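Local coordinates for protein glycoside hydrolase family 31 (Trueperella pyogenes, PDB 5I0F) that degrades cycloalternan, a cyclic glucose tetrasaccharide, as a family 31 glycoside hydrolase working through a covalent glycosyl-enzyme intermediate, at residues Q199-G204 / D532-W537; F178-D183 / I548-C553; H11-S16 / D193-E198. All blocks are in the same frame, centred on the assembly; numbering follows the deposited sequence.

Contact 1: residues Q199-G204 / D532-W537. With CA (calcium ion), chain E; GLC (alpha-D-glucopyranose), chain B; BGC (beta-D-glucopyranose), chain C.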
loop_
_atom_site.group_PDB
_atom_site.type_symbol
_atom_site.label_atom_id
_atom_site.label_comp_id
_atom_site.label_asym_id
_atom_site.label_seq_id
_atom_site.Cartn_x
_atom_site.Cartn_y
_atom_site.Cartn_z
ATOM N N GLN A 199 -0.073 0.127 -6.993
ATOM C CA GLN A 199 -1.077 0.120 -8.054
ATOM C C GLN A 199 -1.784 1.456 -8.017
ATOM O O GLN A 199 -2.544 1.731 -7.060
ATOM C CB GLN A 199 -2.058 -1.047 -7.872
ATOM C CG GLN A 199 -3.227 -1.071 -8.842
ATOM C CD GLN A 199 -2.812 -1.065 -10.282
ATOM O OE1 GLN A 199 -1.976 -1.864 -10.703
ATOM N NE2 GLN A 199 -3.375 -0.159 -11.051
ATOM N N TYR A 200 -1.521 2.289 -9.031
ATOM C CA TYR A 200 -2.069 3.641 -9.079
ATOM C C TYR A 200 -3.494 3.548 -9.611
ATOM O O TYR A 200 -3.702 3.368 -10.799
ATOM C CB TYR A 200 -1.209 4.600 -9.917
ATOM C CG TYR A 200 -1.812 5.988 -10.150
ATOM C CD1 TYR A 200 -2.085 6.857 -9.089
ATOM C CD2 TYR A 200 -2.090 6.436 -11.438
ATOM C CE1 TYR A 200 -2.635 8.124 -9.310
ATOM C CE2 TYR A 200 -2.626 7.698 -11.668
ATOM C CZ TYR A 200 -2.908 8.540 -10.606
ATOM O OH TYR A 200 -3.429 9.795 -10.838
ATOM N N LYS A 201 -4.445 3.643 -8.685
ATOM C CA LYS A 201 -5.891 3.576 -8.934
ATOM C C LYS A 201 -6.355 2.178 -9.347
ATOM O O LYS A 201 -5.553 1.327 -9.770
ATOM C CB LYS A 201 -6.358 4.687 -9.915
ATOM C CG LYS A 201 -5.828 6.074 -9.510
ATOM C CD LYS A 201 -6.454 7.256 -10.240
ATOM C CE LYS A 201 -6.303 7.171 -11.740
ATOM N NZ LYS A 201 -6.886 8.363 -12.420
ATOM N N ALA A 202 -7.662 1.954 -9.207
ATOM C CA ALA A 202 -8.324 0.697 -9.585
ATOM C C ALA A 202 -7.654 -0.543 -8.971
ATOM O O ALA A 202 -7.464 -1.566 -9.642
ATOM C CB ALA A 202 -8.365 0.582 -11.111
ATOM N N GLN A 203 -7.312 -0.468 -7.684
ATOM C CA GLN A 203 -6.649 -1.586 -7.007
ATOM C C GLN A 203 -7.544 -2.841 -6.995
ATOM O O GLN A 203 -7.040 -3.974 -7.124
ATOM C CB GLN A 203 -6.275 -1.224 -5.581
ATOM C CG GLN A 203 -5.246 -0.081 -5.443
ATOM C CD GLN A 203 -5.860 1.330 -5.454
ATOM O OE1 GLN A 203 -7.066 1.502 -5.271
ATOM N NE2 GLN A 203 -5.015 2.345 -5.622
ATOM N N GLY A 204 -8.852 -2.637 -6.841
ATOM C CA GLY A 204 -9.808 -3.746 -6.839
ATOM C C GLY A 204 -9.945 -4.425 -8.186
ATOM O O GLY A 204 -10.003 -5.642 -8.260
ATOM N N ASP A 532 -4.573 5.764 -3.634
ATOM C CA ASP A 532 -5.014 6.638 -4.710
ATOM C C ASP A 532 -6.166 6.061 -5.501
ATOM O O ASP A 532 -6.047 4.952 -6.031
ATOM C CB ASP A 532 -3.867 6.855 -5.688
ATOM C CG ASP A 532 -2.707 7.590 -5.092
ATOM O OD1 ASP A 532 -2.855 8.206 -4.018
ATOM O OD2 ASP A 532 -1.637 7.599 -5.752
ATOM N N GLU A 533 -7.253 6.824 -5.641
ATOM C CA GLU A 533 -8.363 6.393 -6.487
ATOM C C GLU A 533 -9.048 7.526 -7.244
ATOM O O GLU A 533 -8.930 8.702 -6.901
ATOM C CB GLU A 533 -9.439 5.624 -5.674
ATOM C CG GLU A 533 -9.393 4.080 -5.779
ATOM C CD GLU A 533 -9.794 3.515 -7.147
ATOM O OE1 GLU A 533 -9.607 4.197 -8.194
ATOM O OE2 GLU A 533 -10.297 2.352 -7.200
ATOM N N ASP A 534 -9.797 7.119 -8.262
ATOM C CA ASP A 534 -10.720 7.985 -8.980
ATOM C C ASP A 534 -11.972 8.278 -8.130
ATOM O O ASP A 534 -12.278 7.565 -7.171
ATOM C CB ASP A 534 -11.142 7.315 -10.288
ATOM C CG ASP A 534 -10.013 7.270 -11.312
ATOM O OD1 ASP A 534 -9.546 8.353 -11.734
ATOM O OD2 ASP A 534 -9.583 6.159 -11.693
ATOM N N SER A 535 -12.673 9.349 -8.493
ATOM C CA SER A 535 -13.919 9.708 -7.859
ATOM C C SER A 535 -15.080 9.002 -8.532
ATOM O O SER A 535 -15.825 9.612 -9.332
ATOM C CB SER A 535 -14.147 11.230 -7.882
ATOM O OG SER A 535 -13.212 11.891 -7.031
ATOM N N THR A 536 -15.232 7.729 -8.187
ATOM C CA THR A 536 -16.251 6.853 -8.762
ATOM C C THR A 536 -16.996 6.044 -7.698
ATOM O O THR A 536 -16.467 5.795 -6.593
ATOM C CB THR A 536 -15.646 5.855 -9.756
ATOM O OG1 THR A 536 -14.794 4.930 -9.086
ATOM C CG2 THR A 536 -14.891 6.560 -10.887
ATOM N N TRP A 537 -18.194 5.570 -8.066
ATOM C CA TRP A 537 -18.951 4.672 -7.192
ATOM C C TRP A 537 -18.213 3.347 -6.966
ATOM O O TRP A 537 -18.205 2.841 -5.864
ATOM C CB TRP A 537 -20.370 4.427 -7.713
ATOM C CG TRP A 537 -21.172 5.674 -7.720
ATOM C CD1 TRP A 537 -21.316 6.556 -8.755
ATOM C CD2 TRP A 537 -21.935 6.203 -6.629
ATOM N NE1 TRP A 537 -22.138 7.603 -8.376
ATOM C CE2 TRP A 537 -22.525 7.414 -7.076
ATOM C CE3 TRP A 537 -22.183 5.774 -5.320
ATOM C CZ2 TRP A 537 -23.355 8.192 -6.261
ATOM C CZ3 TRP A 537 -23.021 6.555 -4.505
ATOM C CH2 TRP A 537 -23.582 7.755 -4.981
HETATM CA CA CA E . -10.941 9.785 -13.312
HETATM C C1 GLC B . 0.569 10.347 -8.962
HETATM C C2 GLC B . -0.150 10.196 -7.619
HETATM C C3 GLC B . 0.819 9.727 -6.541
HETATM C C4 GLC B . 1.464 8.419 -6.974
HETATM C C5 GLC B . 2.185 8.680 -8.301
HETATM C C6 GLC B . 2.902 7.455 -8.842
HETATM O O2 GLC B . -0.757 11.441 -7.261
HETATM O O3 GLC B . 0.107 9.544 -5.307
HETATM O O4 GLC B . 2.368 7.945 -5.956
HETATM O O5 GLC B . 1.256 9.139 -9.301
HETATM O O6 GLC B . 1.982 6.465 -9.330
HETATM C C2 BGC C . -0.196 9.945 -2.319
HETATM C C3 BGC C . -1.153 11.116 -2.607
HETATM C C4 BGC C . -0.364 12.421 -2.611
HETATM C C5 BGC C . 0.811 12.351 -3.599
HETATM C C6 BGC C . 1.686 13.586 -3.423
HETATM C C1 BGC C . 1.330 10.182 -2.451
HETATM O O2 BGC C . -0.689 8.599 -2.468
HETATM O O3 BGC C . -2.205 11.146 -1.639
HETATM O O4 BGC C . -1.223 13.526 -2.950
HETATM O O5 BGC C . 1.632 11.163 -3.459
HETATM O O6 BGC C . 2.659 13.671 -4.469
HETATM O O HOH W 1 -9.798 0.088 -5.671
HETATM O O HOH W 2 -11.850 10.440 -11.208
HETATM O O HOH W 3 -8.756 10.968 -12.783
HETATM O O HOH W 4 -11.150 11.725 -14.519
HETATM O O HOH W 5 -9.686 8.479 -15.101
HETATM O O HOH W 6 -12.482 8.069 -13.691
#
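Lys201 and Asp534 meet with their side chains at about a right angle, and the ammonium reaches the carboxylate from its syn side: NZ of Lys201 lies 2.7 Å from OD1 of Asp534, 27° out of the carboxylate plane. That same OD1 binds a calcium ion at 2.5 Å, so it is shared between two cations, which would be expected to hold it ionised; five waters complete the ligands found round the metal. On its way there the lysine chain lays CG over the centre of one face of the Tyr200 ring, while O5 of the alpha-glucose lies over the opposite face, nearer the rim. OD2 of Asp532 sits at the ring edge, in plane, and the hydroxyl of Tyr200 bonds to Glu593. Next to Asp532 along the chain, the Glu533 carboxylate takes two N-H groups on OE1 from opposite faces: Ala202 N from above the plane at 3.1 Å, and Asp534 N. Gln203, bent at chi2 (86°), turns its amide so that NE2 donates to Asp532 O at 2.8 Å, with a second bond to Gln199 O tying both segments to one nitrogen. Asp532 itself accepts from O2 of the beta-glucose through OD1, at 2.7 Å. These loops, one of them following strand 527-529 of the TIM barrel, form part of the glycan pocket at the C-terminal end of the barrel strands, as in other family 31 enzymes.

Contact 2: residues F178-D183 / I548-C553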
loop_
_atom_site.group_PDB
_atom_site.type_symbol
_atom_site.label_atom_id
_atom_site.label_comp_id
_atom_site.label_asym_id
_atom_site.label_seq_id
_atom_site.Cartn_x
_atom_site.Cartn_y
_atom_site.Cartn_z
ATOM N N PHE A 178 -5.223 -11.528 4.106
ATOM C CA PHE A 178 -4.144 -11.198 3.195
ATOM C C PHE A 178 -3.851 -9.698 3.127
ATOM O O PHE A 178 -3.294 -9.215 2.127
ATOM C CB PHE A 178 -4.399 -11.784 1.808
ATOM C CG PHE A 178 -4.715 -13.259 1.823
ATOM C CD1 PHE A 178 -3.742 -14.180 2.152
ATOM C CD2 PHE A 178 -5.976 -13.722 1.478
ATOM C CE1 PHE A 178 -4.017 -15.524 2.160
ATOM C CE2 PHE A 178 -6.246 -15.079 1.463
ATOM C CZ PHE A 178 -5.274 -15.982 1.818
ATOM N N GLY A 179 -4.197 -8.992 4.211
ATOM C CA GLY A 179 -3.974 -7.562 4.335
ATOM C C GLY A 179 -5.133 -6.761 3.773
ATOM O O GLY A 179 -6.266 -7.230 3.707
ATOM N N GLU A 180 -4.835 -5.532 3.365
ATOM C CA GLU A 180 -5.861 -4.646 2.796
ATOM C C GLU A 180 -6.171 -5.097 1.356
ATOM O O GLU A 180 -5.285 -5.103 0.488
ATOM C CB GLU A 180 -5.371 -3.203 2.851
ATOM C CG GLU A 180 -6.287 -2.151 2.203
ATOM C CD GLU A 180 -5.650 -0.783 2.193
ATOM O OE1 GLU A 180 -4.412 -0.708 1.924
ATOM O OE2 GLU A 180 -6.372 0.233 2.445
ATOM N N ARG A 181 -7.427 -5.472 1.112
ATOM C CA ARG A 181 -7.850 -5.931 -0.207
ATOM C C ARG A 181 -9.033 -5.113 -0.682
ATOM O O ARG A 181 -9.865 -4.692 0.112
ATOM C CB ARG A 181 -8.185 -7.437 -0.199
ATOM C CG ARG A 181 -7.035 -8.331 0.236
ATOM C CD ARG A 181 -6.001 -8.436 -0.875
ATOM N NE ARG A 181 -4.713 -8.898 -0.395
ATOM C CZ ARG A 181 -3.690 -9.260 -1.177
ATOM N NH1 ARG A 181 -3.780 -9.250 -2.506
ATOM N NH2 ARG A 181 -2.566 -9.646 -0.602
ATOM N N TYR A 182 -9.095 -4.898 -1.993
ATOM C CA TYR A 182 -10.012 -3.942 -2.605
ATOM C C TYR A 182 -11.115 -4.572 -3.455
ATOM O O TYR A 182 -12.009 -3.874 -3.924
ATOM C CB TYR A 182 -9.198 -3.008 -3.508
ATOM C CG TYR A 182 -8.204 -2.146 -2.766
ATOM C CD1 TYR A 182 -6.962 -2.656 -2.368
ATOM C CD2 TYR A 182 -8.471 -0.814 -2.507
ATOM C CE1 TYR A 182 -6.040 -1.863 -1.695
ATOM C CE2 TYR A 182 -7.560 -0.034 -1.847
ATOM C CZ TYR A 182 -6.338 -0.568 -1.453
ATOM O OH TYR A 182 -5.412 0.214 -0.821
ATOM N N ASP A 183 -11.039 -5.877 -3.665
ATOM C CA ASP A 183 -11.914 -6.568 -4.606
ATOM C C ASP A 183 -13.089 -7.182 -3.908
ATOM O O ASP A 183 -14.226 -6.929 -4.296
ATOM C CB ASP A 183 -11.158 -7.582 -5.497
ATOM C CG ASP A 183 -10.219 -8.527 -4.739
ATOM O OD1 ASP A 183 -10.120 -8.493 -3.490
ATOM O OD2 ASP A 183 -9.570 -9.341 -5.442
ATOM N N ILE A 548 -12.457 -2.747 5.770
ATOM C CA ILE A 548 -12.886 -3.934 6.498
ATOM C C ILE A 548 -11.794 -5.004 6.494
ATOM O O ILE A 548 -11.486 -5.583 7.552
ATOM C CB ILE A 548 -14.208 -4.492 5.926
ATOM C CG1 ILE A 548 -15.300 -3.432 6.057
ATOM C CG2 ILE A 548 -14.615 -5.786 6.637
ATOM C CD1 ILE A 548 -16.563 -3.761 5.295
ATOM N N THR A 549 -11.188 -5.246 5.323
ATOM C CA THR A 549 -10.153 -6.248 5.206
ATOM C C THR A 549 -8.886 -5.809 5.949
ATOM O O THR A 549 -8.268 -6.635 6.627
ATOM C CB THR A 549 -9.833 -6.622 3.749
ATOM O OG1 THR A 549 -9.481 -5.476 2.977
ATOM C CG2 THR A 549 -11.016 -7.309 3.106
ATOM N N ALA A 550 -8.537 -4.521 5.867
ATOM C CA ALA A 550 -7.372 -4.020 6.606
ATOM C C ALA A 550 -7.616 -4.208 8.121
ATOM O O ALA A 550 -6.737 -4.688 8.845
ATOM C CB ALA A 550 -7.101 -2.565 6.270
ATOM N N GLY A 551 -8.823 -3.871 8.574
ATOM C CA GLY A 551 -9.228 -4.088 9.974
ATOM C C GLY A 551 -9.082 -5.532 10.435
ATOM O O GLY A 551 -8.554 -5.813 11.540
ATOM N N ALA A 552 -9.470 -6.448 9.554
ATOM C CA ALA A 552 -9.408 -7.883 9.818
ATOM C C ALA A 552 -7.976 -8.458 9.867
ATOM O O ALA A 552 -7.812 -9.637 10.212
ATOM C CB ALA A 552 -10.266 -8.640 8.797
ATOM N N CYS A 553 -6.963 -7.649 9.545
ATOM C CA CYS A 553 -5.559 -8.015 9.734
ATOM C C CYS A 553 -4.851 -7.137 10.759
ATOM O O CYS A 553 -3.624 -7.189 10.891
ATOM C CB CYS A 553 -4.849 -7.966 8.381
ATOM S SG CYS A 553 -5.663 -9.062 7.197
#
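Thr549, which gives up the most surface here, points its side chain from helix 537-551 at the backbone of 178-183. Its OG1 stands between the backbone N and the carbonyl carbon (chi1 56°), facing Arg181 N, which donates to it at 2.8 Å with an N-H...O angle of 171°. The hydroxyl's single proton has the carbonyls of Thr545 and Ala546, in the preceding turn, as acceptors, so a nearly straight bond from the loop meets an oxygen already anchored to its own helix. Gly179 is the next most covered: its bare backbone lies against the end of the helix, with its O 3.6 Å from CB of Thr549. Further along, past the helix, Cys553 contributes its sulfur, SG, which accepts a weak, bent bond from Gly179 N at 3.3 Å (141°). CB of Ala550 rests 3.9 Å from CB of Glu180, whose carboxylate runs on to Trp558. The side chain of Arg181 turns back instead, NE and NH2 both gripping Phe178 O in the guanidinium plane, and NH2 also bonds Asp193 O. Taken together, the chemistry implies that the buried N-H groups of Gly179 and Arg181, at and just past the corner, find side-chain acceptors on the helix and the loop after it, one bond strong and one weak.

Contact 3: residues H11-S16 / D193-E198. With GLC (alpha-D-glucopyranose), chain B.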
loop_
_atom_site.group_PDB
_atom_site.type_symbol
_atom_site.label_atom_id
_atom_site.label_comp_id
_atom_site.label_asym_id
_atom_site.label_seq_id
_atom_site.Cartn_x
_atom_site.Cartn_y
_atom_site.Cartn_z
ATOM N N HIS A 11 9.965 -5.614 -11.664
ATOM C CA HIS A 11 8.584 -5.167 -11.401
ATOM C C HIS A 11 7.837 -6.469 -11.014
ATOM O O HIS A 11 7.958 -7.455 -11.708
ATOM C CB HIS A 11 8.044 -4.504 -12.678
ATOM C CG HIS A 11 6.664 -3.926 -12.572
ATOM N ND1 HIS A 11 5.577 -4.681 -12.223
ATOM C CD2 HIS A 11 6.175 -2.707 -12.903
ATOM C CE1 HIS A 11 4.484 -3.933 -12.235
ATOM N NE2 HIS A 11 4.820 -2.729 -12.662
ATOM N N PRO A 12 7.072 -6.488 -9.900
ATOM C CA PRO A 12 6.494 -7.792 -9.494
ATOM C C PRO A 12 5.454 -8.408 -10.429
ATOM O O PRO A 12 5.157 -9.596 -10.303
ATOM C CB PRO A 12 5.888 -7.507 -8.116
ATOM C CG PRO A 12 5.769 -6.020 -8.026
ATOM C CD PRO A 12 6.898 -5.468 -8.855
ATOM N N TYR A 13 4.871 -7.614 -11.324
ATOM C CA TYR A 13 3.847 -8.078 -12.238
ATOM C C TYR A 13 4.153 -7.888 -13.730
ATOM O O TYR A 13 3.276 -8.075 -14.553
ATOM C CB TYR A 13 2.528 -7.378 -11.883
ATOM C CG TYR A 13 2.052 -7.627 -10.465
ATOM C CD1 TYR A 13 1.513 -8.866 -10.077
ATOM C CD2 TYR A 13 2.105 -6.610 -9.502
ATOM C CE1 TYR A 13 1.064 -9.083 -8.775
ATOM C CE2 TYR A 13 1.662 -6.818 -8.208
ATOM C CZ TYR A 13 1.151 -8.050 -7.833
ATOM O OH TYR A 13 0.716 -8.196 -6.516
ATOM N N ALA A 14 5.384 -7.522 -14.082
ATOM C CA ALA A 14 5.710 -7.240 -15.473
ATOM C C ALA A 14 7.119 -7.723 -15.765
ATOM O O ALA A 14 7.969 -7.800 -14.863
ATOM C CB ALA A 14 5.591 -5.764 -15.778
ATOM N N ARG A 15 7.328 -8.065 -17.031
ATOM C CA ARG A 15 8.642 -8.462 -17.528
ATOM C C ARG A 15 9.234 -7.340 -18.362
ATOM O O ARG A 15 8.509 -6.665 -19.101
ATOM C CB ARG A 15 8.524 -9.722 -18.385
ATOM C CG ARG A 15 7.780 -10.867 -17.702
ATOM C CD ARG A 15 7.289 -11.886 -18.715
ATOM N NE ARG A 15 6.336 -11.312 -19.665
ATOM C CZ ARG A 15 6.141 -11.731 -20.920
ATOM N NH1 ARG A 15 5.232 -11.105 -21.673
ATOM N NH2 ARG A 15 6.839 -12.752 -21.444
ATOM N N SER A 16 10.546 -7.149 -18.240
ATOM C CA SER A 16 11.308 -6.277 -19.140
ATOM C C SER A 16 11.796 -7.070 -20.361
ATOM O O SER A 16 11.680 -8.300 -20.414
ATOM C CB SER A 16 12.478 -5.606 -18.393
ATOM O OG SER A 16 13.194 -6.509 -17.583
ATOM N N ASP A 193 -1.694 -12.765 -4.417
ATOM C CA ASP A 193 -0.366 -12.853 -3.837
ATOM C C ASP A 193 -0.197 -11.740 -2.809
ATOM O O ASP A 193 -1.100 -10.912 -2.644
ATOM C CB ASP A 193 0.737 -12.874 -4.946
ATOM C CG ASP A 193 0.957 -11.523 -5.653
ATOM O OD1 ASP A 193 0.114 -10.599 -5.592
ATOM O OD2 ASP A 193 2.034 -11.378 -6.292
ATOM N N SER A 194 0.905 -11.790 -2.073
ATOM C CA SER A 194 1.247 -10.803 -1.076
ATOM C C SER A 194 2.642 -10.261 -1.343
ATOM O O SER A 194 3.656 -10.851 -0.903
ATOM C CB SER A 194 1.113 -11.385 0.342
ATOM O OG SER A 194 -0.290 -11.491 0.650
ATOM N N VAL A 195 2.668 -9.158 -2.099
ATOM C CA VAL A 195 3.877 -8.406 -2.423
ATOM C C VAL A 195 3.510 -6.926 -2.374
ATOM O O VAL A 195 2.472 -6.523 -2.897
ATOM C CB VAL A 195 4.490 -8.820 -3.789
ATOM C CG1 VAL A 195 3.575 -8.534 -4.978
ATOM C CG2 VAL A 195 5.843 -8.147 -4.004
ATOM N N VAL A 196 4.339 -6.128 -1.716
ATOM C CA VAL A 196 4.064 -4.703 -1.603
ATOM C C VAL A 196 4.179 -4.123 -3.028
ATOM O O VAL A 196 5.146 -4.400 -3.749
ATOM C CB VAL A 196 5.043 -4.038 -0.637
ATOM C CG1 VAL A 196 4.942 -2.531 -0.700
ATOM C CG2 VAL A 196 4.827 -4.563 0.784
ATOM N N PHE A 197 3.162 -3.388 -3.461
ATOM C CA PHE A 197 3.170 -2.823 -4.828
ATOM C C PHE A 197 2.353 -1.551 -4.900
ATOM O O PHE A 197 1.309 -1.434 -4.232
ATOM C CB PHE A 197 2.640 -3.846 -5.850
ATOM C CG PHE A 197 2.588 -3.315 -7.251
ATOM C CD1 PHE A 197 3.761 -3.063 -7.945
ATOM C CD2 PHE A 197 1.399 -3.018 -7.862
ATOM C CE1 PHE A 197 3.743 -2.566 -9.234
ATOM C CE2 PHE A 197 1.369 -2.505 -9.156
ATOM C CZ PHE A 197 2.549 -2.260 -9.843
ATOM N N GLU A 198 2.822 -0.599 -5.698
ATOM C CA GLU A 198 2.069 0.620 -5.947
ATOM C C GLU A 198 1.190 0.501 -7.197
ATOM O O GLU A 198 1.652 0.736 -8.311
ATOM C CB GLU A 198 2.970 1.849 -6.064
ATOM C CG GLU A 198 2.125 3.117 -6.019
ATOM C CD GLU A 198 2.591 4.258 -6.905
ATOM O OE1 GLU A 198 3.813 4.441 -7.107
ATOM O OE2 GLU A 198 1.695 5.013 -7.351
HETATM C C1 GLC B . 0.569 10.347 -8.962
HETATM C C2 GLC B . -0.150 10.196 -7.619
HETATM C C3 GLC B . 0.819 9.727 -6.541
HETATM C C4 GLC B . 1.464 8.419 -6.974
HETATM C C5 GLC B . 2.185 8.680 -8.301
HETATM C C6 GLC B . 2.902 7.455 -8.842
HETATM O O2 GLC B . -0.757 11.441 -7.261
HETATM O O3 GLC B . 0.107 9.544 -5.307
HETATM O O4 GLC B . 2.368 7.945 -5.956
HETATM O O5 GLC B . 1.256 9.139 -9.301
HETATM O O6 GLC B . 1.982 6.465 -9.330
HETATM O O HOH W 7 0.098 -6.225 -4.718
#
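An aromatic cluster of His11, Tyr13 and Phe197 joins the type I beta turn His11-Ala14, within the N-terminal isomaltosidase-like region, to the chain leaving strand 191-194. Phe197 is its centre. The Tyr13 ring comes edge-on to the Phe197 face in a T-shaped pair, the centroids 5.2 Å apart and the planes at 81°, with CE2 of Tyr13 3.7 Å from CG of Phe197. His11 meets the far end of the same ring obliquely, CE1 to CE1 at 3.4 Å, and its rotation is set by its own turn: Tyr13 N donates to His11 ND1 from within the imidazole plane. CG of Pro12 touches CD1 of Phe197 at 3.6 Å, while CB of Pro12 packs against CG1 of Val195. With CG anti to the backbone N (chi1 178°), Phe197 extends toward the turn, whereas the following residue, Glu198, accepts from O6 of the bound alpha-glucose; the cluster is thus one residue in sequence from the glycan pocket. Arg235 ties both sides together, bonding Pro12 O and pairing with Asp193 OD2. The phenol end of Tyr13 passes CG1 of Val195 and finishes on Asp193, its OH donating to the syn lone pair of OD1 at 2.6 Å.

Overall arrangement
The three contacts follow one run of chain, 178-204, as it meets the N-terminal region and the TIM barrel. Contacts 1 and 3 have centres about 17 Å apart and adjoin in sequence at Glu198-Gln199; both touch the same alpha-glucose, from Glu198 on one side of the junction and Tyr200 on the other, with Asp532 added from the barrel. Contact 2 has its centre about 16 Å from that of contact 1, and the two meet where Tyr182 packs on Gln203 (CG to CB 3.5 Å). It reaches contact 3, about 18 Å away centre to centre, through Arg181 NH2 and Asp193 O, 2.8 Å apart and probably hydrogen-bonded. Contact 1 is nested within the loop closed by contact 2, whereas contacts 2 and 3 cross along the chain.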